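Suppressor protein MPT5 (Saccharomyces cerevisiae, PDB 5BZ1) binds short recognition elements in the 3'-UTRs of target mRNAs through its Pumilio repeat domain and so regulates their expression after transcription. Local coordinates at residues A[257-262]-A[320-325]; A[264-268]-A[294-298]; A[57-63]-A[95-101]. All coordinates share one frame; numbering follows the deposited sequence.

Contact 1. Residues A[257-262]-A[320-325]. With nucleotides of chain B.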
# COMPACT_ATOMS: atom_id res chain seq x y z
N VAL A 257 16.87 -3.10 5.98
CA VAL A 257 18.13 -2.55 6.46
C VAL A 257 18.83 -1.73 5.38
O VAL A 257 19.28 -0.61 5.64
CB VAL A 257 19.07 -3.66 6.96
CG1 VAL A 257 20.41 -3.07 7.38
CG2 VAL A 257 18.44 -4.39 8.13
N GLU A 258 18.92 -2.28 4.17
CA GLU A 258 19.53 -1.59 3.04
C GLU A 258 18.81 -0.27 2.73
O GLU A 258 19.45 0.76 2.52
CB GLU A 258 19.52 -2.47 1.80
CG GLU A 258 20.40 -3.70 1.88
CD GLU A 258 20.50 -4.42 0.54
OE1 GLU A 258 19.65 -5.29 0.27
OE2 GLU A 258 21.42 -4.10 -0.23
N LYS A 259 17.49 -0.31 2.68
CA LYS A 259 16.72 0.89 2.39
C LYS A 259 16.93 1.94 3.48
O LYS A 259 17.01 3.13 3.19
CB LYS A 259 15.23 0.57 2.25
CG LYS A 259 14.41 1.77 1.80
CD LYS A 259 13.05 1.36 1.30
CE LYS A 259 12.36 2.52 0.59
NZ LYS A 259 12.95 2.81 -0.75
N PHE A 260 17.04 1.48 4.72
CA PHE A 260 17.27 2.37 5.85
C PHE A 260 18.62 3.06 5.72
O PHE A 260 18.74 4.27 5.89
CB PHE A 260 17.19 1.57 7.16
CG PHE A 260 17.31 2.42 8.40
CD1 PHE A 260 16.24 3.19 8.83
CD2 PHE A 260 18.48 2.42 9.15
CE1 PHE A 260 16.34 3.97 9.97
CE2 PHE A 260 18.59 3.19 10.29
CZ PHE A 260 17.52 3.97 10.70
N ILE A 261 19.65 2.28 5.39
CA ILE A 261 21.00 2.80 5.22
C ILE A 261 21.09 3.80 4.07
O ILE A 261 21.66 4.88 4.22
CB ILE A 261 22.02 1.66 5.03
CG1 ILE A 261 22.17 0.88 6.34
CG2 ILE A 261 23.37 2.20 4.59
CD1 ILE A 261 23.01 -0.39 6.22
N LYS A 262 20.53 3.43 2.91
CA LYS A 262 20.49 4.33 1.76
C LYS A 262 19.76 5.64 2.10
O LYS A 262 20.14 6.71 1.63
CB LYS A 262 19.82 3.66 0.56
CG LYS A 262 20.65 2.55 -0.09
CD LYS A 262 19.97 2.04 -1.36
CE LYS A 262 19.82 0.53 -1.34
NZ LYS A 262 19.09 0.02 -2.54
N TYR A 320 24.86 -8.18 1.39
CA TYR A 320 24.21 -7.11 0.63
C TYR A 320 24.14 -5.82 1.45
O TYR A 320 24.42 -4.74 0.94
CB TYR A 320 22.80 -7.54 0.21
CG TYR A 320 22.76 -8.58 -0.89
CD1 TYR A 320 23.01 -8.24 -2.21
CD2 TYR A 320 22.46 -9.91 -0.60
CE1 TYR A 320 22.98 -9.20 -3.21
CE2 TYR A 320 22.43 -10.87 -1.59
CZ TYR A 320 22.68 -10.51 -2.90
OH TYR A 320 22.64 -11.47 -3.89
N ALA A 321 23.73 -5.94 2.70
CA ALA A 321 23.68 -4.79 3.60
C ALA A 321 25.07 -4.20 3.80
O ALA A 321 25.25 -2.98 3.85
CB ALA A 321 23.06 -5.17 4.93
N LEU A 322 26.07 -5.08 3.92
CA LEU A 322 27.46 -4.64 4.07
C LEU A 322 27.92 -3.88 2.83
O LEU A 322 28.50 -2.79 2.95
CB LEU A 322 28.37 -5.84 4.32
CG LEU A 322 29.87 -5.53 4.38
CD1 LEU A 322 30.20 -4.63 5.55
CD2 LEU A 322 30.70 -6.81 4.45
N GLN A 323 27.68 -4.45 1.66
CA GLN A 323 28.05 -3.82 0.39
C GLN A 323 27.39 -2.45 0.20
O GLN A 323 28.00 -1.53 -0.34
CB GLN A 323 27.71 -4.74 -0.79
CG GLN A 323 28.67 -5.92 -0.96
CD GLN A 323 28.36 -6.73 -2.20
OE1 GLN A 323 28.47 -6.25 -3.33
NE2 GLN A 323 27.95 -7.98 -1.99
N THR A 324 26.14 -2.33 0.64
CA THR A 324 25.43 -1.06 0.55
C THR A 324 26.10 0.00 1.42
O THR A 324 26.25 1.15 1.00
CB THR A 324 23.95 -1.23 0.95
OG1 THR A 324 23.27 -1.97 -0.06
CG2 THR A 324 23.28 0.13 1.13
N LEU A 325 26.54 -0.39 2.61
CA LEU A 325 27.21 0.54 3.52
C LEU A 325 28.60 0.91 3.01
O LEU A 325 29.08 2.02 3.28
CB LEU A 325 27.31 -0.07 4.92
CG LEU A 325 27.84 0.84 6.03
CD1 LEU A 325 26.85 1.95 6.33
CD2 LEU A 325 28.16 0.06 7.30
P G B 2 20.36 -14.58 -6.54
OP1 G B 2 19.37 -15.48 -7.17
OP2 G B 2 20.87 -13.40 -7.29
O5' G B 2 19.73 -14.05 -5.18
C5' G B 2 19.43 -14.94 -4.12
C4' G B 2 18.59 -14.27 -3.07
O4' G B 2 19.36 -13.21 -2.45
C3' G B 2 17.35 -13.56 -3.58
O3' G B 2 16.27 -14.46 -3.80
C2' G B 2 17.08 -12.52 -2.50
O2' G B 2 16.42 -13.10 -1.39
C1' G B 2 18.51 -12.15 -2.08
N9 G B 2 18.98 -10.91 -2.74
C8 G B 2 19.35 -10.73 -4.05
N7 G B 2 19.71 -9.50 -4.30
C5 G B 2 19.57 -8.83 -3.09
C6 G B 2 19.81 -7.47 -2.74
O6 G B 2 20.22 -6.55 -3.45
N1 G B 2 19.54 -7.24 -1.40
C2 G B 2 19.09 -8.18 -0.51
N2 G B 2 18.88 -7.77 0.75
N3 G B 2 18.85 -9.45 -0.82
C4 G B 2 19.12 -9.69 -2.12
O5' U B 1 24.47 -14.34 -8.14
C5' U B 1 24.42 -15.67 -7.65
C4' U B 1 24.04 -15.71 -6.19
O4' U B 1 25.14 -15.21 -5.38
C3' U B 1 22.86 -14.85 -5.79
O3' U B 1 21.61 -15.46 -6.07
C2' U B 1 23.10 -14.62 -4.30
O2' U B 1 22.68 -15.74 -3.53
C1' U B 1 24.64 -14.55 -4.24
N1 U B 1 25.14 -13.16 -4.24
C2 U B 1 25.30 -12.54 -3.01
O2 U B 1 25.03 -13.10 -1.96
N3 U B 1 25.77 -11.25 -3.06
C4 U B 1 26.09 -10.53 -4.19
O4 U B 1 26.50 -9.37 -4.06
C5 U B 1 25.90 -11.23 -5.42
C6 U B 1 25.45 -12.49 -5.42

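Contact 2. Residues A[264-268]-A[294-298]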
# COMPACT_ATOMS: atom_id res chain seq x y z
N LEU A 264 19.62 7.08 5.07
CA LEU A 264 20.54 7.84 5.90
C LEU A 264 21.55 8.60 5.04
O LEU A 264 21.79 9.79 5.24
CB LEU A 264 21.27 6.93 6.89
CG LEU A 264 20.46 6.32 8.04
CD1 LEU A 264 21.32 5.36 8.84
CD2 LEU A 264 19.91 7.41 8.94
N PHE A 265 22.14 7.88 4.09
CA PHE A 265 23.11 8.46 3.17
C PHE A 265 22.50 9.61 2.37
O PHE A 265 23.10 10.68 2.26
CB PHE A 265 23.61 7.38 2.20
CG PHE A 265 24.71 6.52 2.76
CD1 PHE A 265 25.72 7.07 3.55
CD2 PHE A 265 24.74 5.16 2.49
CE1 PHE A 265 26.74 6.27 4.06
CE2 PHE A 265 25.75 4.35 3.00
CZ PHE A 265 26.75 4.91 3.78
N ARG A 266 21.31 9.40 1.84
CA ARG A 266 20.66 10.39 0.98
C ARG A 266 20.32 11.68 1.73
O ARG A 266 20.47 12.78 1.19
CB ARG A 266 19.40 9.81 0.33
CG ARG A 266 18.83 10.70 -0.76
CD ARG A 266 17.76 9.98 -1.56
NE ARG A 266 17.54 10.62 -2.86
CZ ARG A 266 16.65 10.22 -3.75
NH1 ARG A 266 15.87 9.17 -3.50
NH2 ARG A 266 16.53 10.86 -4.91
N ILE A 267 19.87 11.54 2.98
CA ILE A 267 19.55 12.70 3.81
C ILE A 267 20.79 13.54 4.09
O ILE A 267 20.78 14.76 3.91
CB ILE A 267 18.91 12.27 5.14
CG1 ILE A 267 17.44 11.88 4.93
CG2 ILE A 267 18.99 13.39 6.16
CD1 ILE A 267 16.77 11.32 6.16
N ILE A 268 21.86 12.88 4.51
CA ILE A 268 23.09 13.56 4.90
C ILE A 268 23.80 14.23 3.71
O ILE A 268 24.23 15.38 3.80
CB ILE A 268 24.05 12.60 5.66
CG1 ILE A 268 23.37 12.07 6.92
CG2 ILE A 268 25.35 13.30 6.02
CD1 ILE A 268 24.18 11.03 7.68
N SER A 294 20.18 11.54 11.75
CA SER A 294 20.73 10.61 10.76
C SER A 294 22.23 10.39 10.94
O SER A 294 22.72 9.27 10.76
CB SER A 294 20.45 11.13 9.35
OG SER A 294 19.07 11.36 9.15
N MET A 295 22.95 11.45 11.28
CA MET A 295 24.40 11.38 11.44
C MET A 295 24.82 10.42 12.55
O MET A 295 25.70 9.57 12.35
CB MET A 295 24.99 12.77 11.66
CG MET A 295 25.06 13.63 10.40
SD MET A 295 25.54 15.35 10.67
CE MET A 295 26.12 15.30 12.36
N ASN A 296 24.19 10.54 13.72
CA ASN A 296 24.51 9.67 14.85
C ASN A 296 24.16 8.20 14.60
O ASN A 296 24.89 7.30 15.03
CB ASN A 296 23.80 10.17 16.12
CG ASN A 296 24.25 11.56 16.53
OD1 ASN A 296 23.47 12.52 16.48
ND2 ASN A 296 25.50 11.68 16.96
N ILE A 297 23.06 7.97 13.90
CA ILE A 297 22.60 6.62 13.59
C ILE A 297 23.53 5.94 12.58
O ILE A 297 23.83 4.76 12.70
CB ILE A 297 21.16 6.62 13.05
CG1 ILE A 297 20.18 7.10 14.13
CG2 ILE A 297 20.75 5.24 12.55
CD1 ILE A 297 18.75 7.26 13.64
N LEU A 298 23.98 6.71 11.59
CA LEU A 298 24.89 6.19 10.57
C LEU A 298 26.20 5.76 11.21
O LEU A 298 26.69 4.65 10.96
CB LEU A 298 25.13 7.23 9.48
CG LEU A 298 26.10 6.83 8.35
CD1 LEU A 298 25.65 5.53 7.70
CD2 LEU A 298 26.22 7.93 7.31

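Contact 3. Residues A[57-63]-A[95-101]. With nucleotides of chain B.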
# COMPACT_ATOMS: atom_id res chain seq x y z
N ILE A 57 -27.46 -7.19 -8.49
CA ILE A 57 -26.06 -6.85 -8.21
C ILE A 57 -25.21 -8.10 -8.02
O ILE A 57 -24.04 -8.13 -8.39
CB ILE A 57 -25.98 -5.91 -6.98
CG1 ILE A 57 -26.26 -4.47 -7.39
CG2 ILE A 57 -24.62 -6.00 -6.30
CD1 ILE A 57 -26.51 -3.53 -6.23
N LEU A 58 -25.83 -9.14 -7.46
CA LEU A 58 -25.13 -10.39 -7.19
C LEU A 58 -25.27 -11.42 -8.32
O LEU A 58 -24.70 -12.52 -8.24
CB LEU A 58 -25.65 -11.00 -5.88
CG LEU A 58 -25.57 -10.08 -4.66
CD1 LEU A 58 -26.23 -10.73 -3.46
CD2 LEU A 58 -24.12 -9.75 -4.35
N ASP A 59 -25.99 -11.06 -9.37
CA ASP A 59 -26.33 -12.02 -10.43
C ASP A 59 -25.26 -12.07 -11.52
O ASP A 59 -24.71 -11.03 -11.90
CB ASP A 59 -27.69 -11.66 -11.04
CG ASP A 59 -28.23 -12.74 -11.94
OD1 ASP A 59 -28.86 -13.69 -11.43
OD2 ASP A 59 -28.01 -12.65 -13.17
N PRO A 60 -24.97 -13.28 -12.02
CA PRO A 60 -23.96 -13.50 -13.07
C PRO A 60 -24.20 -12.64 -14.31
O PRO A 60 -23.23 -12.27 -14.98
CB PRO A 60 -24.14 -14.98 -13.42
CG PRO A 60 -24.65 -15.60 -12.16
CD PRO A 60 -25.52 -14.55 -11.52
N PHE A 61 -25.46 -12.35 -14.62
CA PHE A 61 -25.79 -11.54 -15.78
C PHE A 61 -26.39 -10.19 -15.36
O PHE A 61 -26.15 -9.17 -16.00
CB PHE A 61 -26.74 -12.30 -16.71
CG PHE A 61 -26.19 -13.62 -17.17
CD1 PHE A 61 -25.08 -13.67 -18.00
CD2 PHE A 61 -26.77 -14.82 -16.76
CE1 PHE A 61 -24.56 -14.89 -18.42
CE2 PHE A 61 -26.26 -16.04 -17.18
CZ PHE A 61 -25.15 -16.07 -18.01
N GLY A 62 -27.15 -10.19 -14.26
CA GLY A 62 -27.71 -8.97 -13.72
C GLY A 62 -26.68 -7.90 -13.38
O GLY A 62 -26.95 -6.70 -13.50
N ASN A 63 -25.50 -8.33 -12.96
CA ASN A 63 -24.44 -7.39 -12.59
C ASN A 63 -23.99 -6.54 -13.77
O ASN A 63 -23.60 -5.38 -13.61
CB ASN A 63 -23.25 -8.11 -11.93
CG ASN A 63 -22.26 -8.67 -12.94
OD1 ASN A 63 -21.35 -7.98 -13.40
ND2 ASN A 63 -22.42 -9.95 -13.27
N ASN A 95 -18.62 -10.75 -2.94
CA ASN A 95 -19.21 -11.50 -4.04
C ASN A 95 -18.47 -11.25 -5.35
O ASN A 95 -18.10 -10.11 -5.64
CB ASN A 95 -20.69 -11.12 -4.20
CG ASN A 95 -21.44 -12.07 -5.11
OD1 ASN A 95 -21.59 -11.82 -6.30
ND2 ASN A 95 -21.91 -13.18 -4.54
N GLN A 96 -18.25 -12.31 -6.12
CA GLN A 96 -17.47 -12.21 -7.35
C GLN A 96 -18.16 -11.34 -8.39
O GLN A 96 -17.51 -10.72 -9.24
CB GLN A 96 -17.16 -13.60 -7.92
CG GLN A 96 -18.37 -14.37 -8.42
CD GLN A 96 -18.00 -15.68 -9.08
OE1 GLN A 96 -17.11 -15.73 -9.93
NE2 GLN A 96 -18.68 -16.75 -8.70
N TYR A 97 -19.49 -11.30 -8.33
CA TYR A 97 -20.28 -10.46 -9.22
C TYR A 97 -20.58 -9.13 -8.54
O TYR A 97 -20.53 -8.07 -9.17
CB TYR A 97 -21.57 -11.17 -9.62
CG TYR A 97 -21.32 -12.53 -10.23
CD1 TYR A 97 -20.62 -12.66 -11.41
CD2 TYR A 97 -21.79 -13.69 -9.62
CE1 TYR A 97 -20.37 -13.89 -11.98
CE2 TYR A 97 -21.55 -14.93 -10.17
CZ TYR A 97 -20.84 -15.03 -11.35
OH TYR A 97 -20.60 -16.26 -11.91
N GLY A 98 -20.87 -9.18 -7.24
CA GLY A 98 -21.18 -7.99 -6.47
C GLY A 98 -20.08 -6.95 -6.48
O GLY A 98 -20.35 -5.75 -6.60
N THR A 99 -18.83 -7.39 -6.36
CA THR A 99 -17.70 -6.47 -6.34
C THR A 99 -17.60 -5.65 -7.63
O THR A 99 -17.23 -4.48 -7.59
CB THR A 99 -16.36 -7.20 -6.05
OG1 THR A 99 -15.31 -6.24 -5.88
CG2 THR A 99 -15.98 -8.16 -7.18
N ARG A 100 -17.96 -6.25 -8.76
CA ARG A 100 -17.92 -5.55 -10.04
C ARG A 100 -19.01 -4.47 -10.08
O ARG A 100 -18.77 -3.35 -10.52
CB ARG A 100 -18.11 -6.52 -11.21
CG ARG A 100 -17.18 -7.73 -11.21
CD ARG A 100 -15.72 -7.34 -11.41
NE ARG A 100 -14.87 -8.52 -11.57
CZ ARG A 100 -14.11 -8.77 -12.63
NH1 ARG A 100 -14.07 -7.91 -13.64
NH2 ARG A 100 -13.37 -9.87 -12.68
N SER A 101 -20.20 -4.83 -9.61
CA SER A 101 -21.31 -3.90 -9.51
C SER A 101 -20.97 -2.71 -8.62
O SER A 101 -21.19 -1.56 -8.99
CB SER A 101 -22.56 -4.61 -8.97
OG SER A 101 -22.97 -5.65 -9.82
P U B 9 -12.99 -10.71 -16.60
OP1 U B 9 -13.45 -9.44 -17.22
OP2 U B 9 -12.26 -10.68 -15.31
O5' U B 9 -14.25 -11.66 -16.44
C5' U B 9 -14.17 -12.92 -15.78
C4' U B 9 -15.53 -13.36 -15.31
O4' U B 9 -16.00 -12.45 -14.29
C3' U B 9 -16.61 -13.33 -16.38
O3' U B 9 -16.63 -14.51 -17.15
C2' U B 9 -17.89 -13.10 -15.57
O2' U B 9 -18.39 -14.32 -15.05
C1' U B 9 -17.39 -12.24 -14.41
N1 U B 9 -17.63 -10.79 -14.61
C2 U B 9 -18.88 -10.29 -14.30
O2 U B 9 -19.79 -10.99 -13.90
N3 U B 9 -19.04 -8.93 -14.49
C4 U B 9 -18.08 -8.05 -14.94
O4 U B 9 -18.37 -6.86 -15.06
C5 U B 9 -16.80 -8.64 -15.23
C6 U B 9 -16.62 -9.95 -15.05
P U B 7 -7.26 -13.60 -9.78
OP1 U B 7 -8.27 -14.44 -9.09
OP2 U B 7 -6.17 -14.27 -10.54
O5' U B 7 -8.02 -12.59 -10.75
C5' U B 7 -8.68 -13.05 -11.93
C4' U B 7 -8.81 -11.97 -12.98
O4' U B 7 -9.96 -11.13 -12.68
C3' U B 7 -7.61 -11.02 -13.10
O3' U B 7 -7.46 -10.61 -14.46
C2' U B 7 -8.06 -9.82 -12.27
O2' U B 7 -7.42 -8.61 -12.57
C1' U B 7 -9.55 -9.78 -12.60
N1 U B 7 -10.39 -9.09 -11.61
C2 U B 7 -10.83 -7.81 -11.93
O2 U B 7 -10.53 -7.25 -12.97
N3 U B 7 -11.63 -7.20 -10.99
C4 U B 7 -12.03 -7.74 -9.79
O4 U B 7 -12.75 -7.07 -9.05
C5 U B 7 -11.55 -9.07 -9.53
C6 U B 7 -10.77 -9.69 -10.43
P A B 10 -16.74 -14.45 -18.75
OP1 A B 10 -16.39 -15.78 -19.30
OP2 A B 10 -16.00 -13.24 -19.22
O5' A B 10 -18.29 -14.23 -19.02
C5' A B 10 -19.27 -14.99 -18.31
C4' A B 10 -20.60 -15.01 -19.02
O4' A B 10 -21.16 -13.67 -19.03
C3' A B 10 -20.55 -15.47 -20.48
O3' A B 10 -21.74 -16.20 -20.78
C2' A B 10 -20.57 -14.15 -21.24
O2' A B 10 -21.06 -14.23 -22.56
C1' A B 10 -21.47 -13.30 -20.36
N9 A B 10 -21.30 -11.85 -20.51
C8 A B 10 -20.15 -11.13 -20.70
N7 A B 10 -20.34 -9.84 -20.80
C5 A B 10 -21.72 -9.69 -20.67
C6 A B 10 -22.57 -8.56 -20.69
N6 A B 10 -22.14 -7.31 -20.86
N1 A B 10 -23.90 -8.78 -20.53
C2 A B 10 -24.33 -10.03 -20.36
N3 A B 10 -23.64 -11.16 -20.33
C4 A B 10 -22.32 -10.92 -20.49
O HOH W 1 -23.80 -14.51 -6.50

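Contact 1. Residues A[257-262]-A[320-325]
The ring of Tyr320 has a base of the bound RNA on each face: G2 of chain B lies over one, its C5 3.4 Å above the plane and over the centre, while U1 of chain B lies on the opposite face, toward the hydroxyl end. Glu258, from the neighbouring helix, meets the Watson-Crick edge of that guanine. Its OE1 accepts from both N1 and N2 of G2, each at 2.6 Å. The other carboxylate oxygen, OE2, turns to Thr324, whose OG1 stands 2.8 Å away. In PUF repeats a side chain of one repeat stacks on a base whose edge is read by polar side chains, as Tyr320 and Glu258 do here for G2. Gln323 NE2 gives a 2.9 Å hydrogen bond to O4 of U1, the preceding base. Behind the carboxylate the contact is apolar. A chi1 of -71° aims Thr324 OG1 at Glu258 and leaves the CG2 methyl facing Ile261 CG2, 4.0 Å away, which also touches Leu325 CD1 at 3.9 Å. The two segments run nearly parallel, 9° apart, joining helix 253-273 of Pumilio 7 to helix 318-326 of Pumilio 8, with Phe305 of helix 288-307 packed against Ile261, Ala321 and Leu325.

Contact 2. Residues A[264-268]-A[294-298]
Ser294 OG, hydrogen-bonded to the carbonyl of Val290 one turn back in its own helix, is the polar atom at this interface, and Ile267 lies against it with CG2 at 3.6 Å. With its hydroxyl satisfied, the serine can sit against apolar side chains. The two methyls of Leu264 divide: CD2 sits 3.8 Å from Ser294 CB, while CD1 reaches Ile297 CG2, also at 3.8 Å, the two side chains crossing at about a right angle. One turn on, the extended CG1-CD1 arm of Ile268 (chi2 176°) puts its terminal methyl between Met295 CG, 3.9 Å away, and Leu298 CD2, 3.7 Å away. Leu298 holds CG anti to the backbone N (chi1 179°), which carries CD2 between Ile268 and Phe265, 3.7 Å from Phe265 CE1. Cutting Leu264 back to an alanine would probably open a gap beside Ser294 and cost Ile297 CG2 its contact with the CD1 methyl, leaving it Phe260. The two segments cross at -140°, and Phe357 and Phe361 of helix 354-375 pack on Ile268, Met295, Phe265 and Leu298. With no hydrogen bond or salt bridge between the segments, the join rests on van der Waals packing of mainly apolar side chains.

Contact 3. Residues A[57-63]-A[95-101]
Equivalent turns of Pumilio 2 and Pumilio 3, each leading into an RNA-binding helix, lie side by side here. Each helix start is capped by the side chain ahead of the turn: Asp59 OD2 accepts from Phe61 N and Gly62 N, and Asn95 OD1 from Tyr97 N and Gly98 N. Across the contact Pro60 lies over the Tyr97 ring in a CH-pi contact, its CA 3.7 Å from the centroid and 7° off the normal, while Gln96 CG lies over the opposite face. Further along, Ser101 OG donates to the carbonyl oxygen of Ile57 at 3.1 Å, meeting one of its lone pairs. A water joins Leu58 O to Asn95 ND2. Asn63 holds CG between its backbone N and carbonyl carbon (chi1 85°), which turns the amide to U9 of chain B: OD1 accepts from U9 N3 at 2.7 Å, and ND2 donates to U9 O2 at 2.9 Å. The same ND2 gives a straighter bond, 164°, to Asp59 O at 2.9 Å. Arg100 slides its guanidinium between U7 and U9 of chain B, a base over each face, and its NH2 donates to U9 OP2 at 3.0 Å. Gripped by its own turn, the Asn63 amide is fixed in rotation, presenting an acceptor and a donor that match uracil N3 and O2; the arginine adds a probable charge contribution at the phosphate.

Contacts 1 and 2 are neighbours, their centres 12 Å apart, and both use helix 253-273; both segments of contact 2 fall between those of contact 1 in the sequence. They touch directly, Phe260 CE2 lying 3.7 Å from Ile297 CG2 and Leu325 CD1 4.0 Å from Leu298 CD1, so the hydrophobic core continues from behind the RNA-reading residues into contact 2, whose nearest atom is about 14 Å from the RNA. Contact 3 stands on the opposite side of the chain's centre, its own centre about 47 Å from that of contact 1. The RNA spans the two: contact 1 holds U1 and G2 of chain B, and contact 3 meets U7, U9 and A10.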